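Local coordinates for protein dephospho-CoA kinase (Mycobacterium paratuberculosis, PDB 6N39) that probably catalyses the last step of coenzyme A biosynthesis, the ATP-dependent phosphorylation of the 3'-hydroxyl group of dephospho-CoA, at residues Pro322-His330 with Val341-Gly350; Val37-Val47 with Val95-Ile106. All coordinates share one frame; numbering follows the deposited sequence.

From the N terminus, the chain first closes contact 2, in the kinase part: residues 37-47, running from edge strand 35-38 of the parallel five-stranded sheet into helix 39-45, are met by 95-106 of helix 87-109 after a largely helical excursion of 47 residues. Contact 1 opens only much later, in the C-terminal UPF0157 (GrpB) region, where 10 residues separate 322-330 from 341-350; it joins the beta hairpin 328-331/339-345, at the edge of a mixed sheet, and the start of helix 349-363. The two loops therefore follow in series, neither nested nor crossed. Their centres lie about 43 Å apart on opposite sides of the chain's centre, and the two contacts do not touch.

Contact 1. Residues Pro322-His330 with Val341-Gly350; sequences PALWHKRIH and VHIRVDGWPG. With ACT (acetate ion), chain E.
Leu324 and Trp348 meet at about a right angle: methyl CD2 sits over one indole face, 3.7 Å from the centroid of the Trp348 five-membered ring, in a CH-pi contact. Val345 covers the opposite face, so the indole is held between two aliphatic side chains. Next to it, Pro349 lies over a face of Trp325, its CB 3.9 Å from the centroid of the six-membered ring. A water joins Leu324 O to Gly350 N; another joins His326 O to Val345 N. Beyond this aromatic end, strands 328-330 and 341-345 form an antiparallel beta hairpin at the edge of the mixed sheet of the GrpB-family domain. Its hydrogen-bonded pairs are Arg328-Ile343, with Ile343 N to Arg328 O at 2.8 Å, and His330-Val341. On the face bearing Ile329 and His342, Lys327 has CG lodged between the backbone N and the carbonyl carbon (chi1 70°) and the chain extended beyond it; NZ donates to His342 ND1 (2.9 Å) in the ring plane. An acetate, probably from crystallisation, is gripped at the edge of the Arg328 guanidinium and by His326 ND1, 2.7 Å from acetate O in a nearly straight bond (175°). Farther out, Asp303 salt-bridges both Lys327 and Arg344, probably offsetting their like charges, Asp271 is hydrogen-bonded to His342 NE2, and Asp283 salt-bridges Arg328 NE.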
loop_
_atom_site.group_PDB
_atom_site.type_symbol
_atom_site.label_atom_id
_atom_site.label_comp_id
_atom_site.label_asym_id
_atom_site.label_seq_id
_atom_site.Cartn_x
_atom_site.Cartn_y
_atom_site.Cartn_z
ATOM N N PRO A 322 -27.870 20.239 -3.956
ATOM C CA PRO A 322 -27.111 19.256 -4.745
ATOM C C PRO A 322 -25.615 19.352 -4.544
ATOM O O PRO A 322 -24.900 18.348 -4.717
ATOM C CB PRO A 322 -27.489 19.583 -6.207
ATOM C CG PRO A 322 -28.581 20.578 -6.147
ATOM C CD PRO A 322 -28.604 21.206 -4.784
ATOM N N ALA A 323 -25.108 20.543 -4.217
ATOM C CA ALA A 323 -23.665 20.688 -4.029
ATOM C C ALA A 323 -23.126 19.735 -2.970
ATOM O O ALA A 323 -21.947 19.355 -3.016
ATOM C CB ALA A 323 -23.322 22.132 -3.662
ATOM N N LEU A 324 -23.962 19.321 -2.020
ATOM C CA LEU A 324 -23.471 18.450 -0.952
ATOM C C LEU A 324 -23.220 17.024 -1.410
ATOM O O LEU A 324 -22.739 16.211 -0.597
ATOM C CB LEU A 324 -24.463 18.453 0.221
ATOM C CG LEU A 324 -24.637 19.813 0.901
ATOM C CD1 LEU A 324 -25.617 19.738 2.063
ATOM C CD2 LEU A 324 -23.277 20.346 1.367
ATOM N N TRP A 325 -23.542 16.679 -2.662
ATOM C CA TRP A 325 -23.234 15.349 -3.168
ATOM C C TRP A 325 -21.911 15.297 -3.930
ATOM O O TRP A 325 -21.542 14.229 -4.430
ATOM C CB TRP A 325 -24.383 14.830 -4.056
ATOM C CG TRP A 325 -25.617 14.491 -3.264
ATOM C CD1 TRP A 325 -26.746 15.256 -3.125
ATOM C CD2 TRP A 325 -25.830 13.310 -2.478
ATOM N NE1 TRP A 325 -27.647 14.614 -2.311
ATOM C CE2 TRP A 325 -27.104 13.427 -1.888
ATOM C CE3 TRP A 325 -25.048 12.176 -2.196
ATOM C CZ2 TRP A 325 -27.638 12.437 -1.049
ATOM C CZ3 TRP A 325 -25.578 11.190 -1.362
ATOM C CH2 TRP A 325 -26.863 11.333 -0.797
ATOM N N HIS A 326 -21.168 16.403 -4.001
ATOM C CA HIS A 326 -19.908 16.384 -4.741
ATOM C C HIS A 326 -18.835 15.621 -3.972
ATOM O O HIS A 326 -18.932 15.416 -2.757
ATOM C CB HIS A 326 -19.424 17.802 -5.038
ATOM C CG HIS A 326 -20.257 18.509 -6.060
ATOM N ND1 HIS A 326 -19.713 19.329 -7.022
ATOM C CD2 HIS A 326 -21.592 18.489 -6.291
ATOM C CE1 HIS A 326 -20.678 19.802 -7.791
ATOM N NE2 HIS A 326 -21.828 19.306 -7.370
ATOM N N LYS A 327 -17.812 15.182 -4.711
ATOM C CA LYS A 327 -16.715 14.382 -4.178
ATOM C C LYS A 327 -15.561 14.403 -5.176
ATOM O O LYS A 327 -15.642 15.014 -6.253
ATOM C CB LYS A 327 -17.174 12.940 -3.905
ATOM C CG LYS A 327 -17.459 12.129 -5.183
ATOM C CD LYS A 327 -17.747 10.645 -4.853
ATOM C CE LYS A 327 -17.702 9.758 -6.099
ATOM N NZ LYS A 327 -17.961 8.324 -5.757
ATOM N N ARG A 328 -14.472 13.730 -4.806
ATOM C CA ARG A 328 -13.475 13.307 -5.784
ATOM C C ARG A 328 -13.335 11.789 -5.692
ATOM O O ARG A 328 -13.764 11.173 -4.714
ATOM C CB ARG A 328 -12.101 13.997 -5.566
ATOM C CG ARG A 328 -12.136 15.536 -5.510
ATOM C CD ARG A 328 -12.482 16.203 -6.844
ATOM N NE ARG A 328 -12.515 17.681 -6.749
ATOM C CZ ARG A 328 -13.616 18.441 -6.699
ATOM N NH1 ARG A 328 -14.836 17.902 -6.742
ATOM N NH2 ARG A 328 -13.504 19.767 -6.635
ATOM N N ILE A 329 -12.753 11.170 -6.721
ATOM C CA ILE A 329 -12.517 9.730 -6.681
ATOM C C ILE A 329 -11.249 9.426 -7.469
ATOM O O ILE A 329 -11.020 9.972 -8.554
ATOM C CB ILE A 329 -13.728 8.917 -7.204
ATOM C CG1 ILE A 329 -13.443 7.395 -7.181
ATOM C CG2 ILE A 329 -14.141 9.385 -8.598
ATOM C CD1 ILE A 329 -14.671 6.513 -7.713
ATOM N N HIS A 330 -10.388 8.615 -6.870
ATOM C CA HIS A 330 -9.179 8.095 -7.482
ATOM C C HIS A 330 -9.324 6.584 -7.580
ATOM O O HIS A 330 -10.219 5.987 -6.973
ATOM C CB HIS A 330 -7.936 8.428 -6.637
ATOM C CG HIS A 330 -7.674 9.892 -6.462
ATOM N ND1 HIS A 330 -6.464 10.467 -6.785
ATOM C CD2 HIS A 330 -8.448 10.891 -5.967
ATOM C CE1 HIS A 330 -6.510 11.763 -6.520
ATOM N NE2 HIS A 330 -7.695 12.041 -6.007
ATOM N N VAL A 341 -10.884 4.872 -4.443
ATOM C CA VAL A 341 -10.621 5.736 -3.296
ATOM C C VAL A 341 -11.531 6.951 -3.426
ATOM O O VAL A 341 -11.239 7.884 -4.183
ATOM C CB VAL A 341 -9.146 6.150 -3.202
ATOM C CG1 VAL A 341 -8.910 7.072 -2.004
ATOM C CG2 VAL A 341 -8.251 4.920 -3.074
ATOM N N HIS A 342 -12.636 6.948 -2.689
ATOM C CA HIS A 342 -13.584 8.055 -2.688
ATOM C C HIS A 342 -13.128 9.099 -1.675
ATOM O O HIS A 342 -12.803 8.757 -0.539
ATOM C CB HIS A 342 -14.994 7.560 -2.327
ATOM C CG HIS A 342 -15.453 6.374 -3.124
ATOM N ND1 HIS A 342 -16.212 6.496 -4.268
ATOM C CD2 HIS A 342 -15.279 5.045 -2.931
ATOM C CE1 HIS A 342 -16.472 5.293 -4.757
ATOM N NE2 HIS A 342 -15.915 4.395 -3.966
ATOM N N ILE A 343 -13.135 10.365 -2.064
ATOM C CA ILE A 343 -12.751 11.455 -1.169
ATOM C C ILE A 343 -13.993 12.307 -0.958
ATOM O O ILE A 343 -14.478 12.949 -1.905
ATOM C CB ILE A 343 -11.606 12.292 -1.746
ATOM C CG1 ILE A 343 -10.472 11.377 -2.237
ATOM C CG2 ILE A 343 -11.100 13.296 -0.703
ATOM C CD1 ILE A 343 -9.290 12.144 -2.766
ATOM N N ARG A 344 -14.495 12.312 0.279
ATOM C CA ARG A 344 -15.773 12.929 0.605
ATOM C C ARG A 344 -15.618 13.829 1.824
ATOM O O ARG A 344 -14.738 13.616 2.670
ATOM C CB ARG A 344 -16.860 11.855 0.856
ATOM C CG ARG A 344 -17.132 10.937 -0.377
ATOM C CD ARG A 344 -18.553 10.335 -0.272
ATOM N NE ARG A 344 -18.914 9.500 -1.416
ATOM C CZ ARG A 344 -18.624 8.209 -1.526
ATOM N NH1 ARG A 344 -17.946 7.594 -0.557
ATOM N NH2 ARG A 344 -19.011 7.532 -2.612
ATOM N N VAL A 345 -16.484 14.842 1.902
ATOM C CA VAL A 345 -16.376 15.895 2.907
ATOM C C VAL A 345 -17.103 15.472 4.181
ATOM O O VAL A 345 -18.261 15.041 4.135
ATOM C CB VAL A 345 -16.940 17.223 2.367
ATOM C CG1 VAL A 345 -16.924 18.309 3.465
ATOM C CG2 VAL A 345 -16.138 17.696 1.130
ATOM N N ASP A 346 -16.426 15.635 5.315
ATOM C CA ASP A 346 -16.918 15.391 6.672
ATOM C C ASP A 346 -18.349 15.881 6.887
ATOM O O ASP A 346 -18.613 17.084 6.849
ATOM C CB ASP A 346 -15.978 16.114 7.652
ATOM C CG ASP A 346 -16.243 15.746 9.127
ATOM O OD1 ASP A 346 -16.740 14.633 9.384
ATOM O OD2 ASP A 346 -15.961 16.586 10.014
ATOM N N GLY A 347 -19.274 14.953 7.149
ATOM C CA GLY A 347 -20.649 15.288 7.448
ATOM C C GLY A 347 -21.586 15.346 6.246
ATOM O O GLY A 347 -22.804 15.278 6.426
ATOM N N TRP A 348 -21.065 15.478 5.030
ATOM C CA TRP A 348 -21.942 15.516 3.862
ATOM C C TRP A 348 -22.633 14.164 3.663
ATOM O O TRP A 348 -22.113 13.127 4.081
ATOM C CB TRP A 348 -21.153 15.886 2.612
ATOM C CG TRP A 348 -20.721 17.338 2.572
ATOM C CD1 TRP A 348 -20.729 18.247 3.612
ATOM C CD2 TRP A 348 -20.172 18.022 1.444
ATOM N NE1 TRP A 348 -20.234 19.461 3.178
ATOM C CE2 TRP A 348 -19.880 19.346 1.855
ATOM C CE3 TRP A 348 -19.899 17.642 0.121
ATOM C CZ2 TRP A 348 -19.345 20.300 0.980
ATOM C CZ3 TRP A 348 -19.350 18.591 -0.750
ATOM C CH2 TRP A 348 -19.081 19.906 -0.312
ATOM N N PRO A 349 -23.793 14.151 2.996
ATOM C CA PRO A 349 -24.581 12.902 2.929
ATOM C C PRO A 349 -23.847 11.707 2.325
ATOM O O PRO A 349 -24.016 10.586 2.823
ATOM C CB PRO A 349 -25.809 13.296 2.085
ATOM C CG PRO A 349 -25.438 14.607 1.432
ATOM C CD PRO A 349 -24.482 15.284 2.359
ATOM N N GLY A 350 -23.053 11.889 1.264
ATOM C CA GLY A 350 -22.348 10.737 0.702
ATOM C C GLY A 350 -21.290 10.180 1.644
ATOM O O GLY A 350 -21.102 8.956 1.747
HETATM C C ACT E . -16.689 21.042 -6.870
HETATM O O ACT E . -17.027 19.848 -7.150
HETATM O OXT ACT E . -15.528 21.510 -6.631
HETATM C CH3 ACT E . -17.889 22.087 -6.799
HETATM O O HOH W 1 -21.447 13.868 -0.008
HETATM O O HOH W 2 -18.503 14.549 -0.197
#

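Contact 2. Residues Val37-Val47 with Val95-Ile106; sequences VDGDVIAREVV and VHPLVGARRAEI
Val37, on the edge strand, crosses Arg103 at about a right angle, its CG1 resting 3.9 Å from Arg103 CG on the aliphatic part of an extended chain whose guanidinium continues to a salt bridge with Glu118 on strand 115-119. Asp38 follows as the N-cap of helix 39-45, its OD1 accepting from Val41 N. One turn on, Ile42 divides its branches. CG2, anti to the backbone N (chi1 of -65° for CG1), presses on the Arg102 stem, 3.6 Å from Arg102 CG, and also meets Val99 CG1, whereas CD1 reaches Ile106 CD1 tip to tip at 3.9 Å. Ala43 offers little bulk, letting Val99 CG2 approach to 3.9 Å from Ala43 CA. Glu45 OE1 stands 4.6 Å from Arg102 NE, well out of the guanidinium plane, an attraction of charges at most. Val46 then lies over the start of the partner segment, its CB 4.1 Å from Leu98 CB and its CG2 facing Val95 and Val99. Within this P-loop kinase fold, the axes of helix 39-45 and of segment 95-106 come within 9.2 Å at 115°. Branched aliphatic groups and arginine methylenes thus hold the two elements, through shape and hydrophobicity more than directional bonds.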
loop_
_atom_site.group_PDB
_atom_site.type_symbol
_atom_site.label_atom_id
_atom_site.label_comp_id
_atom_site.label_asym_id
_atom_site.label_seq_id
_atom_site.Cartn_x
_atom_site.Cartn_y
_atom_site.Cartn_z
ATOM N N VAL A 37 18.029 0.831 -5.293
ATOM C CA VAL A 37 18.579 1.689 -4.250
ATOM C C VAL A 37 18.775 0.834 -3.004
ATOM O O VAL A 37 17.805 0.431 -2.349
ATOM C CB VAL A 37 17.682 2.904 -3.968
ATOM C CG1 VAL A 37 18.242 3.717 -2.804
ATOM C CG2 VAL A 37 17.585 3.762 -5.211
ATOM N N ASP A 38 20.033 0.572 -2.659
ATOM C CA ASP A 38 20.392 -0.290 -1.534
ATOM C C ASP A 38 21.111 0.572 -0.499
ATOM O O ASP A 38 22.289 0.907 -0.668
ATOM C CB ASP A 38 21.250 -1.458 -2.022
ATOM C CG ASP A 38 21.514 -2.499 -0.940
ATOM O OD1 ASP A 38 21.711 -2.127 0.231
ATOM O OD2 ASP A 38 21.539 -3.701 -1.278
ATOM N N GLY A 39 20.401 0.923 0.575
ATOM C CA GLY A 39 20.953 1.849 1.552
ATOM C C GLY A 39 22.228 1.348 2.205
ATOM O O GLY A 39 23.145 2.129 2.478
ATOM N N ASP A 40 22.309 0.042 2.469
ATOM C CA ASP A 40 23.513 -0.492 3.105
ATOM C C ASP A 40 24.704 -0.427 2.159
ATOM O O ASP A 40 25.820 -0.093 2.575
ATOM C CB ASP A 40 23.274 -1.928 3.571
ATOM C CG ASP A 40 22.311 -2.009 4.743
ATOM O OD1 ASP A 40 21.951 -0.953 5.309
ATOM O OD2 ASP A 40 21.912 -3.137 5.099
ATOM N N VAL A 41 24.476 -0.717 0.879
ATOM C CA VAL A 41 25.544 -0.621 -0.113
ATOM C C VAL A 41 26.056 0.809 -0.204
ATOM O O VAL A 41 27.266 1.058 -0.222
ATOM C CB VAL A 41 25.046 -1.124 -1.477
ATOM C CG1 VAL A 41 26.018 -0.725 -2.588
ATOM C CG2 VAL A 41 24.858 -2.627 -1.431
ATOM N N ILE A 42 25.136 1.772 -0.257
ATOM C CA ILE A 42 25.528 3.169 -0.403
ATOM C C ILE A 42 26.252 3.654 0.848
ATOM O O ILE A 42 27.227 4.416 0.767
ATOM C CB ILE A 42 24.282 4.010 -0.735
ATOM C CG1 ILE A 42 23.740 3.589 -2.107
ATOM C CG2 ILE A 42 24.598 5.495 -0.685
ATOM C CD1 ILE A 42 22.303 3.998 -2.382
ATOM N N ALA A 43 25.805 3.199 2.023
ATOM C CA ALA A 43 26.477 3.548 3.268
ATOM C C ALA A 43 27.898 3.009 3.299
ATOM O O ALA A 43 28.818 3.699 3.756
ATOM C CB ALA A 43 25.684 3.023 4.465
ATOM N N ARG A 44 28.104 1.773 2.829
ATOM C CA ARG A 44 29.474 1.262 2.773
ATOM C C ARG A 44 30.288 1.993 1.712
ATOM O O ARG A 44 31.501 2.165 1.881
ATOM C CB ARG A 44 29.480 -0.249 2.524
ATOM N N GLU A 45 29.638 2.463 0.636
ATOM C CA GLU A 45 30.375 3.139 -0.433
ATOM C C GLU A 45 30.875 4.516 -0.001
ATOM O O GLU A 45 31.999 4.905 -0.343
ATOM C CB GLU A 45 29.509 3.260 -1.686
ATOM C CG GLU A 45 29.431 1.987 -2.515
ATOM C CD GLU A 45 28.515 2.122 -3.720
ATOM O OE1 GLU A 45 27.891 3.193 -3.886
ATOM O OE2 GLU A 45 28.412 1.152 -4.503
ATOM N N VAL A 46 30.063 5.270 0.750
ATOM C CA VAL A 46 30.457 6.634 1.121
ATOM C C VAL A 46 31.548 6.678 2.181
ATOM O O VAL A 46 32.043 7.769 2.507
ATOM C CB VAL A 46 29.242 7.465 1.593
ATOM C CG1 VAL A 46 28.167 7.514 0.499
ATOM C CG2 VAL A 46 28.672 6.912 2.889
ATOM N N VAL A 47 31.958 5.531 2.720
ATOM C CA VAL A 47 33.042 5.478 3.690
ATOM C C VAL A 47 34.249 4.711 3.144
ATOM O O VAL A 47 35.098 4.265 3.910
ATOM C CB VAL A 47 32.558 4.889 5.029
ATOM C CG1 VAL A 47 31.579 5.836 5.694
ATOM C CG2 VAL A 47 31.904 3.529 4.813
ATOM N N VAL A 95 27.267 10.498 8.112
ATOM C CA VAL A 95 27.024 9.470 7.103
ATOM C C VAL A 95 25.700 9.696 6.380
ATOM O O VAL A 95 25.620 9.558 5.154
ATOM C CB VAL A 95 27.084 8.073 7.749
ATOM C CG1 VAL A 95 26.575 7.005 6.780
ATOM C CG2 VAL A 95 28.502 7.759 8.189
ATOM N N HIS A 96 24.639 10.032 7.117
ATOM C CA HIS A 96 23.315 10.082 6.501
ATOM C C HIS A 96 23.195 11.138 5.404
ATOM O O HIS A 96 22.582 10.832 4.367
ATOM C CB HIS A 96 22.241 10.271 7.583
ATOM C CG HIS A 96 22.046 9.065 8.457
ATOM N ND1 HIS A 96 21.060 8.991 9.421
ATOM C CD2 HIS A 96 22.715 7.888 8.517
ATOM C CE1 HIS A 96 21.133 7.823 10.035
ATOM N NE2 HIS A 96 22.127 7.134 9.505
ATOM N N PRO A 97 23.732 12.357 5.540
ATOM C CA PRO A 97 23.648 13.289 4.401
ATOM C C PRO A 97 24.373 12.784 3.166
ATOM O O PRO A 97 23.905 13.012 2.046
ATOM C CB PRO A 97 24.275 14.575 4.950
ATOM C CG PRO A 97 24.091 14.476 6.448
ATOM C CD PRO A 97 24.271 13.016 6.745
ATOM N N LEU A 98 25.503 12.091 3.340
ATOM C CA LEU A 98 26.225 11.554 2.192
ATOM C C LEU A 98 25.411 10.472 1.495
ATOM O O LEU A 98 25.368 10.418 0.256
ATOM C CB LEU A 98 27.582 11.009 2.637
ATOM C CG LEU A 98 28.513 12.014 3.317
ATOM C CD1 LEU A 98 29.683 11.302 3.958
ATOM C CD2 LEU A 98 28.999 13.042 2.313
ATOM N N VAL A 99 24.747 9.615 2.278
ATOM C CA VAL A 99 23.852 8.610 1.708
ATOM C C VAL A 99 22.709 9.280 0.952
ATOM O O VAL A 99 22.346 8.859 -0.153
ATOM C CB VAL A 99 23.323 7.678 2.812
ATOM C CG1 VAL A 99 22.290 6.724 2.236
ATOM C CG2 VAL A 99 24.463 6.902 3.449
ATOM N N GLY A 100 22.110 10.317 1.545
ATOM C CA GLY A 100 21.025 11.016 0.870
ATOM C C GLY A 100 21.463 11.634 -0.444
ATOM O O GLY A 100 20.762 11.536 -1.457
ATOM N N ALA A 101 22.639 12.265 -0.449
ATOM C CA ALA A 101 23.153 12.853 -1.681
ATOM C C ALA A 101 23.382 11.788 -2.742
ATOM O O ALA A 101 23.026 11.983 -3.912
ATOM C CB ALA A 101 24.445 13.621 -1.407
ATOM N N ARG A 102 23.978 10.654 -2.358
ATOM C CA ARG A 102 24.231 9.598 -3.336
ATOM C C ARG A 102 22.926 9.039 -3.898
ATOM O O ARG A 102 22.807 8.808 -5.106
ATOM C CB ARG A 102 25.060 8.482 -2.703
ATOM C CG ARG A 102 25.368 7.343 -3.654
ATOM C CD ARG A 102 26.213 7.841 -4.806
ATOM N NE ARG A 102 26.183 6.926 -5.939
ATOM C CZ ARG A 102 26.428 7.294 -7.192
ATOM N NH1 ARG A 102 26.717 8.559 -7.463
ATOM N NH2 ARG A 102 26.377 6.402 -8.175
ATOM N N ARG A 103 21.946 8.791 -3.030
ATOM C CA ARG A 103 20.654 8.301 -3.492
ATOM C C ARG A 103 20.024 9.274 -4.489
ATOM O O ARG A 103 19.531 8.868 -5.553
ATOM C CB ARG A 103 19.752 8.083 -2.281
ATOM C CG ARG A 103 18.371 7.596 -2.599
ATOM C CD ARG A 103 17.573 7.417 -1.321
ATOM N NE ARG A 103 16.192 7.054 -1.607
ATOM C CZ ARG A 103 15.289 7.896 -2.103
ATOM N NH1 ARG A 103 15.625 9.154 -2.375
ATOM N NH2 ARG A 103 14.047 7.484 -2.328
ATOM N N ALA A 104 20.056 10.573 -4.168
ATOM C CA ALA A 104 19.481 11.574 -5.063
ATOM C C ALA A 104 20.210 11.598 -6.403
ATOM O O ALA A 104 19.585 11.753 -7.462
ATOM C CB ALA A 104 19.520 12.953 -4.394
ATOM N N GLU A 105 21.535 11.442 -6.377
ATOM C CA GLU A 105 22.303 11.417 -7.613
ATOM C C GLU A 105 21.905 10.223 -8.468
ATOM O O GLU A 105 21.636 10.365 -9.670
ATOM C CB GLU A 105 23.794 11.379 -7.297
ATOM C CG GLU A 105 24.688 11.511 -8.509
ATOM C CD GLU A 105 26.147 11.675 -8.130
ATOM O OE1 GLU A 105 26.649 10.867 -7.316
ATOM O OE2 GLU A 105 26.790 12.623 -8.636
ATOM N N ILE A 106 21.874 9.032 -7.856
ATOM C CA ILE A 106 21.411 7.824 -8.543
ATOM C C ILE A 106 20.085 8.089 -9.242
ATOM O O ILE A 106 19.922 7.808 -10.434
ATOM C CB ILE A 106 21.288 6.652 -7.553
ATOM C CG1 ILE A 106 22.673 6.212 -7.073
ATOM C CG2 ILE A 106 20.528 5.476 -8.191
ATOM C CD1 ILE A 106 22.646 4.998 -6.184
#